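Local structure of 2-oxoglutarate-dependent dioxygenase tropC (Talaromyces stipitatus, 6XJJ) at residues F75-G80 with A280-M285. The protein is a non-haem iron(II), 2-oxoglutarate-dependent dioxygenase that takes part in fungal tropolone biosynthesis. Residues are numbered along the deposited sequence; the frame is centred on the assembly and turned at random.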
ATOM      1  N   PHE A  75      -4.294   3.194  11.137  1.00 75.48           N
ATOM      2  CA  PHE A  75      -4.666   3.751   9.848  1.00 69.65           C
ATOM      3  C   PHE A  75      -4.968   5.234   9.984  1.00 77.77           C
ATOM      4  O   PHE A  75      -5.387   5.703  11.045  1.00 82.54           O
ATOM      5  CB  PHE A  75      -5.929   3.164   9.190  1.00 80.09           C
ATOM      6  CG  PHE A  75      -5.801   1.769   8.634  1.00 68.55           C
ATOM      7  CD1 PHE A  75      -4.957   0.809   9.165  1.00 75.88           C
ATOM      8  CD2 PHE A  75      -6.417   1.501   7.415  1.00 64.96           C
ATOM      9  CE1 PHE A  75      -4.870  -0.461   8.575  1.00 69.35           C
ATOM     10  CE2 PHE A  75      -6.308   0.276   6.812  1.00 71.95           C
ATOM     11  CZ  PHE A  75      -5.529  -0.708   7.384  1.00 77.14           C
ATOM     12  N   PHE A  76      -4.768   5.954   8.880  1.00 70.05           N
ATOM     13  CA  PHE A  76      -5.478   7.194   8.600  1.00 66.88           C
ATOM     14  C   PHE A  76      -5.667   7.373   7.098  1.00 70.91           C
ATOM     15  O   PHE A  76      -5.047   6.692   6.277  1.00 74.41           O
ATOM     16  CB  PHE A  76      -4.820   8.505   9.070  1.00 70.90           C
ATOM     17  CG  PHE A  76      -3.319   8.611   8.872  1.00 81.20           C
ATOM     18  CD1 PHE A  76      -2.507   7.535   8.558  1.00 81.16           C
ATOM     19  CD2 PHE A  76      -2.806   9.878   8.606  1.00 75.59           C
ATOM     20  CE1 PHE A  76      -1.155   7.708   8.323  1.00 80.52           C
ATOM     21  CE2 PHE A  76      -1.467  10.056   8.308  1.00 87.15           C
ATOM     22  CZ  PHE A  76      -0.653   8.963   8.148  1.00 74.56           C
ATOM     23  N   ASN A  77      -6.545   8.323   6.757  1.00 67.58           N
ATOM     24  CA  ASN A  77      -6.588   8.945   5.438  1.00 69.65           C
ATOM     25  C   ASN A  77      -5.673  10.159   5.390  1.00 71.68           C
ATOM     26  O   ASN A  77      -5.646  10.973   6.320  1.00 66.27           O
ATOM     27  CB  ASN A  77      -8.010   9.377   5.080  1.00 81.15           C
ATOM     28  CG  ASN A  77      -8.875   8.229   4.620  1.00 85.53           C
ATOM     29  OD1 ASN A  77      -8.786   7.790   3.473  1.00 95.32           O
ATOM     30  ND2 ASN A  77      -9.724   7.739   5.509  1.00 72.46           N
ATOM     31  N   LEU A  78      -4.944  10.286   4.284  1.00 66.53           N
ATOM     32  CA  LEU A  78      -3.956  11.338   4.094  1.00 63.08           C
ATOM     33  C   LEU A  78      -4.394  12.246   2.956  1.00 65.56           C
ATOM     34  O   LEU A  78      -4.693  11.764   1.859  1.00 72.87           O
ATOM     35  CB  LEU A  78      -2.584  10.738   3.778  1.00 62.31           C
ATOM     36  CG  LEU A  78      -1.386  11.692   3.695  1.00 65.27           C
ATOM     37  CD1 LEU A  78      -0.115  10.945   4.055  1.00 50.08           C
ATOM     38  CD2 LEU A  78      -1.243  12.319   2.318  1.00 68.63           C
ATOM     39  N   VAL A  79      -4.413  13.554   3.215  1.00 61.14           N
ATOM     40  CA  VAL A  79      -4.638  14.560   2.184  1.00 74.77           C
ATOM     41  C   VAL A  79      -3.559  15.629   2.308  1.00 66.91           C
ATOM     42  O   VAL A  79      -2.757  15.636   3.245  1.00 64.56           O
ATOM     43  CB  VAL A  79      -6.040  15.201   2.267  1.00 66.03           C
ATOM     44  CG1 VAL A  79      -7.114  14.156   2.018  1.00 72.19           C
ATOM     45  CG2 VAL A  79      -6.242  15.896   3.613  1.00 62.17           C
ATOM     46  N   GLY A  80      -3.560  16.548   1.340  1.00 71.77           N
ATOM     47  CA  GLY A  80      -2.557  17.598   1.275  1.00 63.80           C
ATOM     48  C   GLY A  80      -1.250  17.157   0.663  1.00 68.94           C
ATOM     49  O   GLY A  80      -0.237  17.848   0.809  1.00 70.72           O
ATOM     50  N   ALA A 280      -7.538  11.505  -1.356  1.00 86.59           N
ATOM     51  CA  ALA A 280      -6.869  10.945  -0.199  1.00 74.70           C
ATOM     52  C   ALA A 280      -6.181   9.648  -0.581  1.00 68.14           C
ATOM     53  O   ALA A 280      -6.506   9.014  -1.587  1.00 73.13           O
ATOM     54  CB  ALA A 280      -7.849  10.706   0.955  1.00 66.80           C
ATOM     55  N   PHE A 281      -5.188   9.292   0.220  1.00 65.70           N
ATOM     56  CA  PHE A 281      -4.637   7.950   0.240  1.00 77.38           C
ATOM     57  C   PHE A 281      -4.844   7.360   1.629  1.00 69.09           C
ATOM     58  O   PHE A 281      -4.820   8.081   2.633  1.00 65.88           O
ATOM     59  CB  PHE A 281      -3.149   7.965  -0.109  1.00 72.48           C
ATOM     60  CG  PHE A 281      -2.854   8.514  -1.473  1.00 72.78           C
ATOM     61  CD1 PHE A 281      -2.894   7.694  -2.587  1.00 62.42           C
ATOM     62  CD2 PHE A 281      -2.541   9.856  -1.640  1.00 67.28           C
ATOM     63  CE1 PHE A 281      -2.620   8.196  -3.844  1.00 77.21           C
ATOM     64  CE2 PHE A 281      -2.269  10.369  -2.896  1.00 67.45           C
ATOM     65  CZ  PHE A 281      -2.307   9.538  -4.001  1.00 77.50           C
ATOM     66  N   VAL A 282      -5.047   6.041   1.685  1.00 68.09           N
ATOM     67  CA  VAL A 282      -5.141   5.332   2.959  1.00 76.99           C
ATOM     68  C   VAL A 282      -3.751   4.873   3.354  1.00 65.15           C
ATOM     69  O   VAL A 282      -3.056   4.214   2.573  1.00 63.01           O
ATOM     70  CB  VAL A 282      -6.098   4.132   2.879  1.00 62.02           C
ATOM     71  CG1 VAL A 282      -6.093   3.363   4.196  1.00 75.18           C
ATOM     72  CG2 VAL A 282      -7.492   4.568   2.562  1.00 63.99           C
ATOM     73  N   ILE A 283      -3.355   5.219   4.570  1.00 65.85           N
ATOM     74  CA  ILE A 283      -2.030   4.930   5.090  1.00 71.06           C
ATOM     75  C   ILE A 283      -2.203   4.016   6.286  1.00 64.76           C
ATOM     76  O   ILE A 283      -3.021   4.296   7.167  1.00 72.95           O
ATOM     77  CB  ILE A 283      -1.301   6.217   5.510  1.00 74.98           C
ATOM     78  CG1 ILE A 283      -1.302   7.259   4.387  1.00 64.52           C
ATOM     79  CG2 ILE A 283       0.109   5.897   5.982  1.00 67.31           C
ATOM     80  CD1 ILE A 283      -0.635   6.827   3.126  1.00 61.60           C
ATOM     81  N   ASN A 284      -1.448   2.923   6.317  1.00 72.79           N
ATOM     82  CA  ASN A 284      -1.406   2.090   7.509  1.00 63.22           C
ATOM     83  C   ASN A 284       0.004   1.586   7.764  1.00 60.43           C
ATOM     84  O   ASN A 284       0.842   1.506   6.861  1.00 63.41           O
ATOM     85  CB  ASN A 284      -2.323   0.883   7.405  1.00 64.00           C
ATOM     86  CG  ASN A 284      -1.974   0.005   6.250  1.00 54.98           C
ATOM     87  OD1 ASN A 284      -1.650   0.498   5.179  1.00 88.62           O
ATOM     88  ND2 ASN A 284      -1.859  -1.286   6.505  1.00 61.83           N
ATOM     89  N   MET A 285       0.229   1.201   9.010  1.00 66.62           N
ATOM     90  CA  MET A 285       1.499   0.664   9.463  1.00 70.86           C
ATOM     91  C   MET A 285       1.506  -0.861   9.334  1.00 73.10           C
ATOM     92  O   MET A 285       0.464  -1.517   9.426  1.00 68.46           O
ATOM     93  CB  MET A 285       1.730   1.058  10.919  1.00 63.18           C
ATOM     94  CG  MET A 285       1.605   2.562  11.197  1.00 74.33           C
ATOM     95  SD  MET A 285       2.897   3.598  10.461  1.00 76.11           S
ATOM     96  CE  MET A 285       2.136   4.123   8.918  1.00 71.67           C
TER
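Phe76 and Ile283 form a hydrogen-bonded pair across two antiparallel strands and exchange both backbone bonds: Ile283 N gives a nearly straight one to Phe76 O (2.8 Å, 174°), and Phe76 N returns one to Ile283 O (3.0 Å). The next such pair, Leu78 with Phe281, does the same, with Leu78 N to Phe281 O at 2.8 Å and Phe281 N to Leu78 O at 3.0 Å. On the face carrying Phe76, Leu78, Phe281 and Ile283, a chi1 of -52° sends Ile283 CG1 to Leu78 CB at 3.8 Å and leaves CG2 beside the Phe76 ring, whose modelled closeness is doubtful. Ile192 of the long helix 171-204 touches Leu78 and Ile283, making this the tightly packed side.

On the face of Phe75, Asn77, Val282 and Asn284, Asn284 CB lies over one face of the Phe75 ring, too close for the spacing to be trusted, and Val282 CG1 meets ring atom CD2 at 3.7 Å. Between the two strands the packing thins toward partly exposed Val79, whose CG1 touches Ala280 CB (3.7 Å); strand 43-45 flanks its far side.

The Phe75 end faces the metal. Asn284 ND2 is hydrogen-bonded to OD2 of the iron ligand Asp245, and the Phe75 ring meets the ligand His302 edge-to-face. Strand 281-285 thus belongs to the double-stranded beta-helix core, its sheet extended by N-terminal strand 75-79, as in related 2-oxoglutarate-dependent oxygenases.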